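Local coordinates for protein glycerol dehydratase (Clostridium butyricum, PDB 1R9D) that acts as a B12-independent glycerol dehydratase, probably a glycyl-radical enzyme that removes water from glycerol to give 3-hydroxypropionaldehyde, at residues L49-A54 against F86-N91; Q95-R100 against R325-T330; I273-I276 against S282-P285; P337-L342 against A762-Q767. All blocks are in the same frame, centred on the assembly; numbering follows the deposited sequence.

Contact 1 (L49-A54 against F86-N91); sequences LRRALA and FPEFSN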
# COMPACT_ATOMS: atom_id res chain seq x y z
N LEU A 49 -11.04 -3.24 -2.74
CA LEU A 49 -12.17 -3.29 -3.65
C LEU A 49 -12.04 -4.51 -4.57
O LEU A 49 -13.04 -5.13 -4.94
CB LEU A 49 -12.24 -1.99 -4.45
CG LEU A 49 -13.62 -1.36 -4.73
CD1 LEU A 49 -14.50 -1.40 -3.49
CD2 LEU A 49 -13.41 0.08 -5.17
N ARG A 50 -10.81 -4.86 -4.94
CA ARG A 50 -10.59 -6.04 -5.78
C ARG A 50 -11.08 -7.28 -5.04
O ARG A 50 -11.67 -8.18 -5.63
CB ARG A 50 -9.10 -6.20 -6.11
CG ARG A 50 -8.58 -5.19 -7.13
CD ARG A 50 -7.90 -5.90 -8.29
NE ARG A 50 -6.47 -6.03 -8.09
CZ ARG A 50 -5.65 -6.66 -8.92
NH1 ARG A 50 -6.11 -7.22 -10.03
NH2 ARG A 50 -4.36 -6.70 -8.65
N ARG A 51 -10.82 -7.31 -3.73
CA ARG A 51 -11.24 -8.44 -2.90
C ARG A 51 -12.76 -8.50 -2.78
O ARG A 51 -13.34 -9.59 -2.79
CB ARG A 51 -10.62 -8.32 -1.50
CG ARG A 51 -9.10 -8.51 -1.44
CD ARG A 51 -8.69 -9.92 -1.87
NE ARG A 51 -9.52 -10.93 -1.21
CZ ARG A 51 -9.34 -12.25 -1.33
NH1 ARG A 51 -8.35 -12.73 -2.07
NH2 ARG A 51 -10.17 -13.08 -0.72
N ALA A 52 -13.41 -7.34 -2.66
CA ALA A 52 -14.86 -7.30 -2.54
C ALA A 52 -15.52 -7.74 -3.85
O ALA A 52 -16.45 -8.55 -3.85
CB ALA A 52 -15.32 -5.90 -2.16
N LEU A 53 -15.04 -7.19 -4.96
CA LEU A 53 -15.59 -7.52 -6.28
C LEU A 53 -15.34 -8.98 -6.66
O LEU A 53 -16.13 -9.58 -7.39
CB LEU A 53 -14.99 -6.59 -7.34
CG LEU A 53 -15.37 -5.12 -7.17
CD1 LEU A 53 -14.50 -4.25 -8.06
CD2 LEU A 53 -16.85 -4.93 -7.50
N ALA A 54 -14.24 -9.54 -6.16
CA ALA A 54 -13.92 -10.94 -6.44
C ALA A 54 -14.88 -11.84 -5.67
O ALA A 54 -15.41 -12.81 -6.22
CB ALA A 54 -12.48 -11.24 -6.03
N PHE A 86 -7.32 -21.59 -3.78
CA PHE A 86 -7.14 -20.18 -3.43
C PHE A 86 -5.77 -19.71 -3.93
O PHE A 86 -4.83 -19.52 -3.17
CB PHE A 86 -7.24 -20.02 -1.90
CG PHE A 86 -8.61 -20.35 -1.35
CD1 PHE A 86 -9.09 -21.66 -1.40
CD2 PHE A 86 -9.43 -19.35 -0.86
CE1 PHE A 86 -10.38 -21.96 -0.96
CE2 PHE A 86 -10.72 -19.64 -0.42
CZ PHE A 86 -11.20 -20.95 -0.47
N PRO A 87 -5.67 -19.47 -5.25
CA PRO A 87 -4.45 -19.02 -5.93
C PRO A 87 -3.89 -17.67 -5.50
O PRO A 87 -2.74 -17.38 -5.79
CB PRO A 87 -4.85 -19.04 -7.40
CG PRO A 87 -6.28 -18.63 -7.34
CD PRO A 87 -6.81 -19.46 -6.19
N GLU A 88 -4.70 -16.87 -4.82
CA GLU A 88 -4.26 -15.55 -4.38
C GLU A 88 -3.19 -15.60 -3.30
O GLU A 88 -2.46 -14.63 -3.10
CB GLU A 88 -5.45 -14.72 -3.86
CG GLU A 88 -6.16 -15.31 -2.63
CD GLU A 88 -7.44 -16.04 -2.97
OE1 GLU A 88 -8.50 -15.65 -2.45
OE2 GLU A 88 -7.39 -17.02 -3.76
N PHE A 89 -3.09 -16.74 -2.61
CA PHE A 89 -2.09 -16.89 -1.55
C PHE A 89 -0.83 -17.58 -2.08
O PHE A 89 0.28 -17.12 -1.85
CB PHE A 89 -2.70 -17.65 -0.38
CG PHE A 89 -3.94 -17.01 0.18
CD1 PHE A 89 -5.15 -17.69 0.18
CD2 PHE A 89 -3.90 -15.71 0.67
CE1 PHE A 89 -6.31 -17.08 0.67
CE2 PHE A 89 -5.05 -15.09 1.16
CZ PHE A 89 -6.26 -15.77 1.16
N SER A 90 -1.02 -18.69 -2.79
CA SER A 90 0.08 -19.44 -3.40
C SER A 90 -0.57 -20.44 -4.35
O SER A 90 -1.74 -20.76 -4.20
CB SER A 90 0.92 -20.18 -2.36
OG SER A 90 0.22 -21.30 -1.84
N ASN A 91 0.19 -20.93 -5.32
CA ASN A 91 -0.38 -21.90 -6.26
C ASN A 91 0.66 -22.72 -6.99
O ASN A 91 0.34 -23.76 -7.57
CB ASN A 91 -1.28 -21.18 -7.27
CG ASN A 91 -0.53 -20.13 -8.05
OD1 ASN A 91 0.28 -20.45 -8.93
ND2 ASN A 91 -0.76 -18.86 -7.72
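The guanidinium of R51 meets E88 at its edge: E88 OE1 lies close to the guanidinium plane, and E88 CB lies in it. A second flat group, the ring of F89, has E88 CG over the centre of one face, 3.6 Å above the plane. The glutamate stem thus touches a charged edge and, roughly at right angles to it, an aromatic face. The bond that joins the two segments is a salt bridge from R51 NH1 to E88 OE1, 2.9 Å long. It is nearly straight, with an angle of 164° at the hydrogen. The nitrogen reaches the oxygen on its anti side, 30° out of the carboxylate plane. R51 NH1 also comes within 3.4 Å of E88 CG, and the two side chains cross at about a right angle. R51 bends at chi2 and chi3 to turn its guanidinium to E88. E88 has CG between its backbone N and carbonyl carbon (chi1 62°), which places this carbon over F89. The bridge ties segment 86-91, a loop with helical angles at 87-89, to helix 47-61 within the pyruvate formate lyase-like region. N91 ND2 bonds to P87 O at 3.1 Å and closes this turn just before helix 92-97. E88 OE1 has a second charged partner in R31 of helix 30-40, and R51 NH2 makes a weak bond to the carbonyl of E277. Two arginines thus share one oxygen of a buried glutamate. This would be expected to favour its ionised form and to offset the cost of burying the charge.

Contact 2 (Q95-R100 against R325-T330); sequences QDELDR and RDEIST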
# COMPACT_ATOMS: atom_id res chain seq x y z
N GLN A 95 0.67 -26.55 -8.81
CA GLN A 95 1.11 -26.79 -10.18
C GLN A 95 2.12 -27.93 -10.21
O GLN A 95 2.11 -28.76 -11.13
CB GLN A 95 1.74 -25.51 -10.74
CG GLN A 95 2.30 -25.66 -12.14
CD GLN A 95 2.71 -24.32 -12.73
OE1 GLN A 95 3.50 -23.58 -12.14
NE2 GLN A 95 2.18 -24.01 -13.91
N ASP A 96 2.99 -27.98 -9.20
CA ASP A 96 4.00 -29.03 -9.11
C ASP A 96 3.45 -30.41 -8.73
O ASP A 96 3.95 -31.42 -9.22
CB ASP A 96 5.08 -28.64 -8.10
CG ASP A 96 6.00 -27.56 -8.61
OD1 ASP A 96 6.53 -27.71 -9.74
OD2 ASP A 96 6.21 -26.56 -7.89
N GLU A 97 2.44 -30.44 -7.88
CA GLU A 97 1.86 -31.69 -7.40
C GLU A 97 0.61 -32.20 -8.11
O GLU A 97 0.03 -33.20 -7.69
CB GLU A 97 1.54 -31.57 -5.91
CG GLU A 97 2.74 -31.44 -5.02
CD GLU A 97 2.34 -31.21 -3.58
OE1 GLU A 97 1.42 -31.91 -3.11
OE2 GLU A 97 2.96 -30.35 -2.92
N LEU A 98 0.20 -31.51 -9.17
CA LEU A 98 -1.00 -31.91 -9.90
C LEU A 98 -1.14 -33.40 -10.19
O LEU A 98 -2.22 -33.97 -10.03
CB LEU A 98 -1.09 -31.15 -11.23
CG LEU A 98 -1.52 -29.69 -11.22
CD1 LEU A 98 -1.59 -29.19 -12.65
CD2 LEU A 98 -2.88 -29.55 -10.54
N ASP A 99 -0.05 -34.03 -10.61
CA ASP A 99 -0.11 -35.44 -10.97
C ASP A 99 0.18 -36.48 -9.89
O ASP A 99 0.22 -37.67 -10.19
CB ASP A 99 0.79 -35.69 -12.18
CG ASP A 99 0.42 -34.80 -13.36
OD1 ASP A 99 -0.79 -34.64 -13.63
OD2 ASP A 99 1.34 -34.26 -14.02
N ARG A 100 0.39 -36.05 -8.65
CA ARG A 100 0.64 -37.02 -7.60
C ARG A 100 -0.24 -36.86 -6.37
O ARG A 100 -0.02 -37.50 -5.34
CB ARG A 100 2.12 -37.04 -7.21
CG ARG A 100 2.73 -35.74 -6.73
CD ARG A 100 4.14 -35.99 -6.20
NE ARG A 100 4.79 -34.80 -5.68
CZ ARG A 100 5.35 -33.86 -6.43
NH1 ARG A 100 5.35 -33.97 -7.75
NH2 ARG A 100 5.93 -32.81 -5.86
N ARG A 325 -3.62 -28.98 0.79
CA ARG A 325 -2.37 -28.30 1.13
C ARG A 325 -1.21 -29.01 0.43
O ARG A 325 -1.33 -30.17 0.05
CB ARG A 325 -2.12 -28.34 2.64
CG ARG A 325 -3.26 -27.84 3.51
CD ARG A 325 -2.83 -27.78 4.98
NE ARG A 325 -3.87 -27.23 5.86
CZ ARG A 325 -4.95 -27.90 6.27
NH1 ARG A 325 -5.15 -29.15 5.89
NH2 ARG A 325 -5.83 -27.30 7.06
N ASP A 326 -0.08 -28.32 0.28
CA ASP A 326 1.08 -28.92 -0.37
C ASP A 326 1.53 -30.14 0.44
O ASP A 326 1.16 -30.29 1.62
CB ASP A 326 2.23 -27.91 -0.49
CG ASP A 326 2.78 -27.47 0.86
OD1 ASP A 326 2.23 -26.51 1.44
OD2 ASP A 326 3.75 -28.10 1.32
N GLU A 327 2.33 -31.01 -0.18
CA GLU A 327 2.77 -32.24 0.48
C GLU A 327 3.54 -32.10 1.79
O GLU A 327 3.43 -32.97 2.66
CB GLU A 327 3.56 -33.13 -0.49
CG GLU A 327 4.65 -32.44 -1.26
CD GLU A 327 5.28 -33.36 -2.31
OE1 GLU A 327 4.52 -34.07 -3.01
OE2 GLU A 327 6.52 -33.36 -2.44
N ILE A 328 4.30 -31.03 1.93
CA ILE A 328 5.05 -30.83 3.17
C ILE A 328 4.11 -30.32 4.27
O ILE A 328 4.08 -30.86 5.38
CB ILE A 328 6.21 -29.83 2.97
CG1 ILE A 328 7.20 -30.39 1.94
CG2 ILE A 328 6.93 -29.58 4.29
CD1 ILE A 328 7.76 -31.76 2.30
N SER A 329 3.34 -29.29 3.95
CA SER A 329 2.41 -28.73 4.92
C SER A 329 1.39 -29.78 5.37
O SER A 329 0.89 -29.73 6.49
CB SER A 329 1.67 -27.53 4.31
OG SER A 329 2.60 -26.54 3.92
N THR A 330 1.10 -30.73 4.49
CA THR A 330 0.15 -31.77 4.83
C THR A 330 0.68 -32.61 5.99
O THR A 330 -0.10 -33.23 6.72
CB THR A 330 -0.14 -32.66 3.61
OG1 THR A 330 -0.71 -31.86 2.57
CG2 THR A 330 -1.13 -33.76 3.98
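E327 OE1 is gripped by R100 through two nitrogens of one guanidinium. R100 NE to E327 OE1 is 2.8 Å; R100 NH2 to E327 OE1 is weak at 3.4 Å. The setting is an aspartate-capped helix start: D326 precedes the turn that leads into helix 329-332, and E97 and R100 meet this region. R100 NE approaches OE1 on the syn side, and OE1 lies near the guanidinium plane. The planes of guanidinium and carboxylate are 64° apart, so this is not a flat paired bridge. R100 reaches out with an extended chain from CG to NE. One face of its guanidinium is covered by E97 CG, offset toward the rim.

E97 makes the second link. E97 OE2 accepts E327 N at 2.9 Å, on the syn side and almost straight at 172°. The carboxylate of E97 therefore holds the main chain at the turn, where D326 CA is also close. The acids are near each other, with E97 OE1 and E327 OE1 3.8 Å apart. R100 on E327 and R104 on E97 OE1 would be expected to balance this crowding of charge. R104 also bonds to the carbonyl of R325, so it braces both segments.

The cap itself lies within 325-330. D326 OD2 takes S329 N at 2.9 Å and I328 N weakly, while S329 OG gives a short bond of 2.5 Å to D326 OD1. D326 O is shared by T330 N and T330 OG1, the hydroxyl at 2.6 Å and 50° out of the carbonyl plane.

Contact 3 (I273-I276 against S282-P285); sequences IINI and SISP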
# COMPACT_ATOMS: atom_id res chain seq x y z
N ILE A 273 -19.67 -18.75 4.01
CA ILE A 273 -19.13 -17.68 3.19
C ILE A 273 -17.74 -17.24 3.63
O ILE A 273 -16.92 -16.84 2.81
CB ILE A 273 -20.11 -16.48 3.15
CG1 ILE A 273 -21.46 -16.94 2.57
CG2 ILE A 273 -19.54 -15.36 2.29
CD1 ILE A 273 -22.57 -15.93 2.67
N ILE A 274 -17.45 -17.33 4.93
CA ILE A 274 -16.11 -16.98 5.40
C ILE A 274 -15.11 -17.88 4.69
O ILE A 274 -14.05 -17.43 4.24
CB ILE A 274 -15.98 -17.19 6.93
CG1 ILE A 274 -16.78 -16.12 7.67
CG2 ILE A 274 -14.51 -17.13 7.33
CD1 ILE A 274 -16.78 -16.28 9.18
N ASN A 275 -15.47 -19.16 4.57
CA ASN A 275 -14.65 -20.18 3.93
C ASN A 275 -14.57 -20.08 2.41
O ASN A 275 -13.84 -20.84 1.76
CB ASN A 275 -15.16 -21.57 4.34
CG ASN A 275 -14.72 -21.96 5.75
OD1 ASN A 275 -13.64 -22.50 5.93
ND2 ASN A 275 -15.56 -21.67 6.74
N ILE A 276 -15.32 -19.15 1.83
CA ILE A 276 -15.30 -18.93 0.39
C ILE A 276 -14.37 -17.74 0.12
O ILE A 276 -13.62 -17.72 -0.85
CB ILE A 276 -16.71 -18.63 -0.17
CG1 ILE A 276 -17.61 -19.85 0.04
CG2 ILE A 276 -16.62 -18.29 -1.66
CD1 ILE A 276 -19.03 -19.68 -0.47
N SER A 282 -9.21 -23.02 11.07
CA SER A 282 -9.48 -22.66 12.45
C SER A 282 -10.54 -21.56 12.53
O SER A 282 -10.46 -20.67 13.37
CB SER A 282 -8.19 -22.24 13.17
OG SER A 282 -7.38 -23.38 13.41
N ILE A 283 -11.51 -21.62 11.63
CA ILE A 283 -12.63 -20.69 11.65
C ILE A 283 -13.47 -21.36 12.73
O ILE A 283 -14.13 -22.37 12.48
CB ILE A 283 -13.38 -20.66 10.30
CG1 ILE A 283 -12.42 -20.24 9.18
CG2 ILE A 283 -14.56 -19.69 10.37
CD1 ILE A 283 -11.70 -18.90 9.44
N SER A 284 -13.44 -20.78 13.92
CA SER A 284 -14.10 -21.38 15.07
C SER A 284 -15.40 -20.80 15.59
O SER A 284 -15.46 -19.63 15.97
CB SER A 284 -13.10 -21.45 16.22
OG SER A 284 -11.87 -21.99 15.77
N PRO A 285 -16.46 -21.63 15.64
CA PRO A 285 -17.78 -21.23 16.13
C PRO A 285 -17.71 -20.71 17.57
O PRO A 285 -18.53 -19.89 17.99
CB PRO A 285 -18.59 -22.51 16.01
CG PRO A 285 -17.99 -23.18 14.81
CD PRO A 285 -16.51 -22.99 15.06
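I274 and I283 make the apolar part of the contact. It joins the last turn of helix 260-277 to the loop that leads on to helix 288-298, the connection between these two helices in this pyruvate formate lyase-like fold. The CG2 methyl of I274 does the touching. I274 CG2 lies 3.9 Å from I283 CD1 and 4.0 Å from I283 CG2, so it sits at both the end and the branch of the other isoleucine. The two side chains meet at a slant. I274 CG2 is anti to the backbone N, which leaves CG1 on the N side and turns the short branch to the loop. I283 offers more of itself: CG1, CG2 and CD1 all come near I274. F521 and L522 of helix 520-524 also pack on I274, so the pair belongs to a larger buried apolar layer.

Polar groups act around this pair and not across it; no hydrogen bond links the two segments. N275 ND2 is bonded to the carbonyl of H271, one turn back on the same helix. In the loop, S284 OG makes a weak bond of 3.1 Å to S282 O and also takes part in a bond with G432 N. S282 OG is hydrogen-bonded to a bound glycerol. The loop that carries I283 therefore borders the glycerol site, though the I283 side chain stays about 10 Å from the ligand.

The remaining contact is plain van der Waals. N275 and I283 run past each other in opposite directions, and N275 OD1 comes 4.1 Å from I283 CG1.

Contact 4 (P337-L342 against A762-Q767); sequences PMYQNL and AGYSAQ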
# COMPACT_ATOMS: atom_id res chain seq x y z
N PRO A 337 -7.88 -31.96 8.32
CA PRO A 337 -8.37 -31.07 9.38
C PRO A 337 -8.69 -29.62 9.02
O PRO A 337 -7.98 -28.99 8.24
CB PRO A 337 -7.25 -31.15 10.41
CG PRO A 337 -6.04 -31.15 9.53
CD PRO A 337 -6.42 -32.15 8.43
N MET A 338 -9.76 -29.10 9.62
CA MET A 338 -10.17 -27.70 9.43
C MET A 338 -10.08 -26.97 10.76
O MET A 338 -10.12 -25.73 10.80
CB MET A 338 -11.60 -27.60 8.89
CG MET A 338 -11.73 -28.02 7.42
SD MET A 338 -10.51 -27.27 6.34
CE MET A 338 -10.91 -25.51 6.48
N TYR A 339 -9.97 -27.73 11.85
CA TYR A 339 -9.84 -27.17 13.20
C TYR A 339 -10.91 -26.15 13.61
O TYR A 339 -10.59 -25.10 14.16
CB TYR A 339 -8.46 -26.52 13.37
CG TYR A 339 -7.30 -27.38 12.94
CD1 TYR A 339 -6.78 -27.30 11.65
CD2 TYR A 339 -6.71 -28.29 13.83
CE1 TYR A 339 -5.71 -28.09 11.25
CE2 TYR A 339 -5.63 -29.08 13.44
CZ TYR A 339 -5.14 -28.98 12.15
OH TYR A 339 -4.08 -29.77 11.76
N GLN A 340 -12.18 -26.47 13.37
CA GLN A 340 -13.26 -25.56 13.73
C GLN A 340 -13.68 -25.84 15.17
O GLN A 340 -14.54 -26.69 15.44
CB GLN A 340 -14.44 -25.76 12.77
CG GLN A 340 -14.02 -25.60 11.31
CD GLN A 340 -15.00 -26.23 10.35
OE1 GLN A 340 -15.68 -25.53 9.58
NE2 GLN A 340 -15.09 -27.55 10.37
N ASN A 341 -13.08 -25.11 16.12
CA ASN A 341 -13.38 -25.33 17.52
C ASN A 341 -14.69 -24.71 17.97
O ASN A 341 -14.96 -23.53 17.73
CB ASN A 341 -12.22 -24.81 18.39
CG ASN A 341 -12.16 -25.50 19.75
OD1 ASN A 341 -13.06 -25.37 20.56
ND2 ASN A 341 -11.09 -26.26 19.98
N LEU A 342 -15.50 -25.53 18.64
CA LEU A 342 -16.79 -25.10 19.16
C LEU A 342 -16.75 -25.48 20.64
O LEU A 342 -16.53 -26.64 20.98
CB LEU A 342 -17.93 -25.83 18.43
CG LEU A 342 -19.37 -25.42 18.75
CD1 LEU A 342 -20.28 -25.79 17.57
CD2 LEU A 342 -19.83 -26.11 20.03
N ALA A 762 -4.01 -34.26 18.08
CA ALA A 762 -3.50 -33.26 19.02
C ALA A 762 -4.30 -31.96 18.88
O ALA A 762 -3.99 -31.13 18.03
CB ALA A 762 -2.02 -33.00 18.76
N GLY A 763 -5.32 -31.80 19.71
CA GLY A 763 -6.14 -30.60 19.64
C GLY A 763 -7.27 -30.79 18.64
O GLY A 763 -8.10 -29.89 18.45
N TYR A 764 -7.30 -31.95 18.01
CA TYR A 764 -8.33 -32.27 17.03
C TYR A 764 -8.40 -33.77 16.85
O TYR A 764 -7.44 -34.49 17.13
CB TYR A 764 -8.02 -31.62 15.67
CG TYR A 764 -6.85 -32.22 14.90
CD1 TYR A 764 -7.06 -33.00 13.76
CD2 TYR A 764 -5.53 -31.96 15.28
CE1 TYR A 764 -5.99 -33.50 13.01
CE2 TYR A 764 -4.46 -32.46 14.54
CZ TYR A 764 -4.69 -33.22 13.41
OH TYR A 764 -3.62 -33.67 12.66
N SER A 765 -9.55 -34.24 16.38
CA SER A 765 -9.75 -35.66 16.13
C SER A 765 -9.72 -35.87 14.62
O SER A 765 -9.87 -34.92 13.85
CB SER A 765 -11.09 -36.12 16.71
OG SER A 765 -11.08 -36.04 18.13
N ALA A 766 -9.52 -37.11 14.19
CA ALA A 766 -9.47 -37.39 12.77
C ALA A 766 -9.90 -38.81 12.45
O ALA A 766 -9.93 -39.67 13.33
CB ALA A 766 -8.06 -37.17 12.24
N GLN A 767 -10.26 -39.03 11.19
CA GLN A 767 -10.63 -40.35 10.72
C GLN A 767 -9.29 -41.06 10.65
O GLN A 767 -8.43 -40.72 9.83
CB GLN A 767 -11.26 -40.24 9.33
CG GLN A 767 -11.51 -41.56 8.63
CD GLN A 767 -12.09 -41.37 7.24
OE1 GLN A 767 -11.69 -40.45 6.51
NE2 GLN A 767 -13.02 -42.23 6.85
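Y339 and Y764 form a T-shaped (edge-to-face) pair. The edge of Y339 points at one face of Y764, with ring centroids 4.8 Å apart and planes at 65°. Y339 CE2 makes the closest touch, 3.4 Å from Y764 CD2 and toward the rim of that face. P337 CB reaches the CD1-CE1 side of the same ring, 3.7 Å from Y764 CE1. P337 CB also lies over a face of Y339, 3.4 Å above its plane. The proline thus wedges against both rings.

Outward from these three, Y764 OH is bonded to the carbonyl of G334, which fixes the far end of its ring. P337 O accepts from R325. Y339 packs on S282 and C433, and its side chain comes within about 3 Å of a bound glycerol.

Y764 directly follows G763, the predicted site of the glycyl radical; the radical itself is absent from this structure. G763 has phi 88° and psi -1°, where a CB would press on the preceding carbonyl O. Its N is bonded to Q735 OE1. The contact is aromatic and apolar, without a hydrogen bond across it, and Y764 OH is satisfied by G334, so the ring is held next to the predicted radical glycine.

In the fold
Contacts 1, 2 and 4 follow in series along the chain; contact 3, nested in the loop closed by contact 2, is also in series with contacts 1 and 4. They step toward the chain centre: the centres of contacts 1 and 2 lie about 22 and 20 Å from it, those of 3 and 4 about 12 and 7 Å. Contacts 1 and 2 adjoin in sequence at helix 92-97. F86 of contact 1 packs on the helix of contact 3, the contact centres about 16 Å apart. S282 N and M338 O join contacts 3 and 4, whose centres are about 14 Å apart. R325 links contact 2 to P337. Segments farther from the centre thus connect stepwise to the glycerol site and predicted radical glycine.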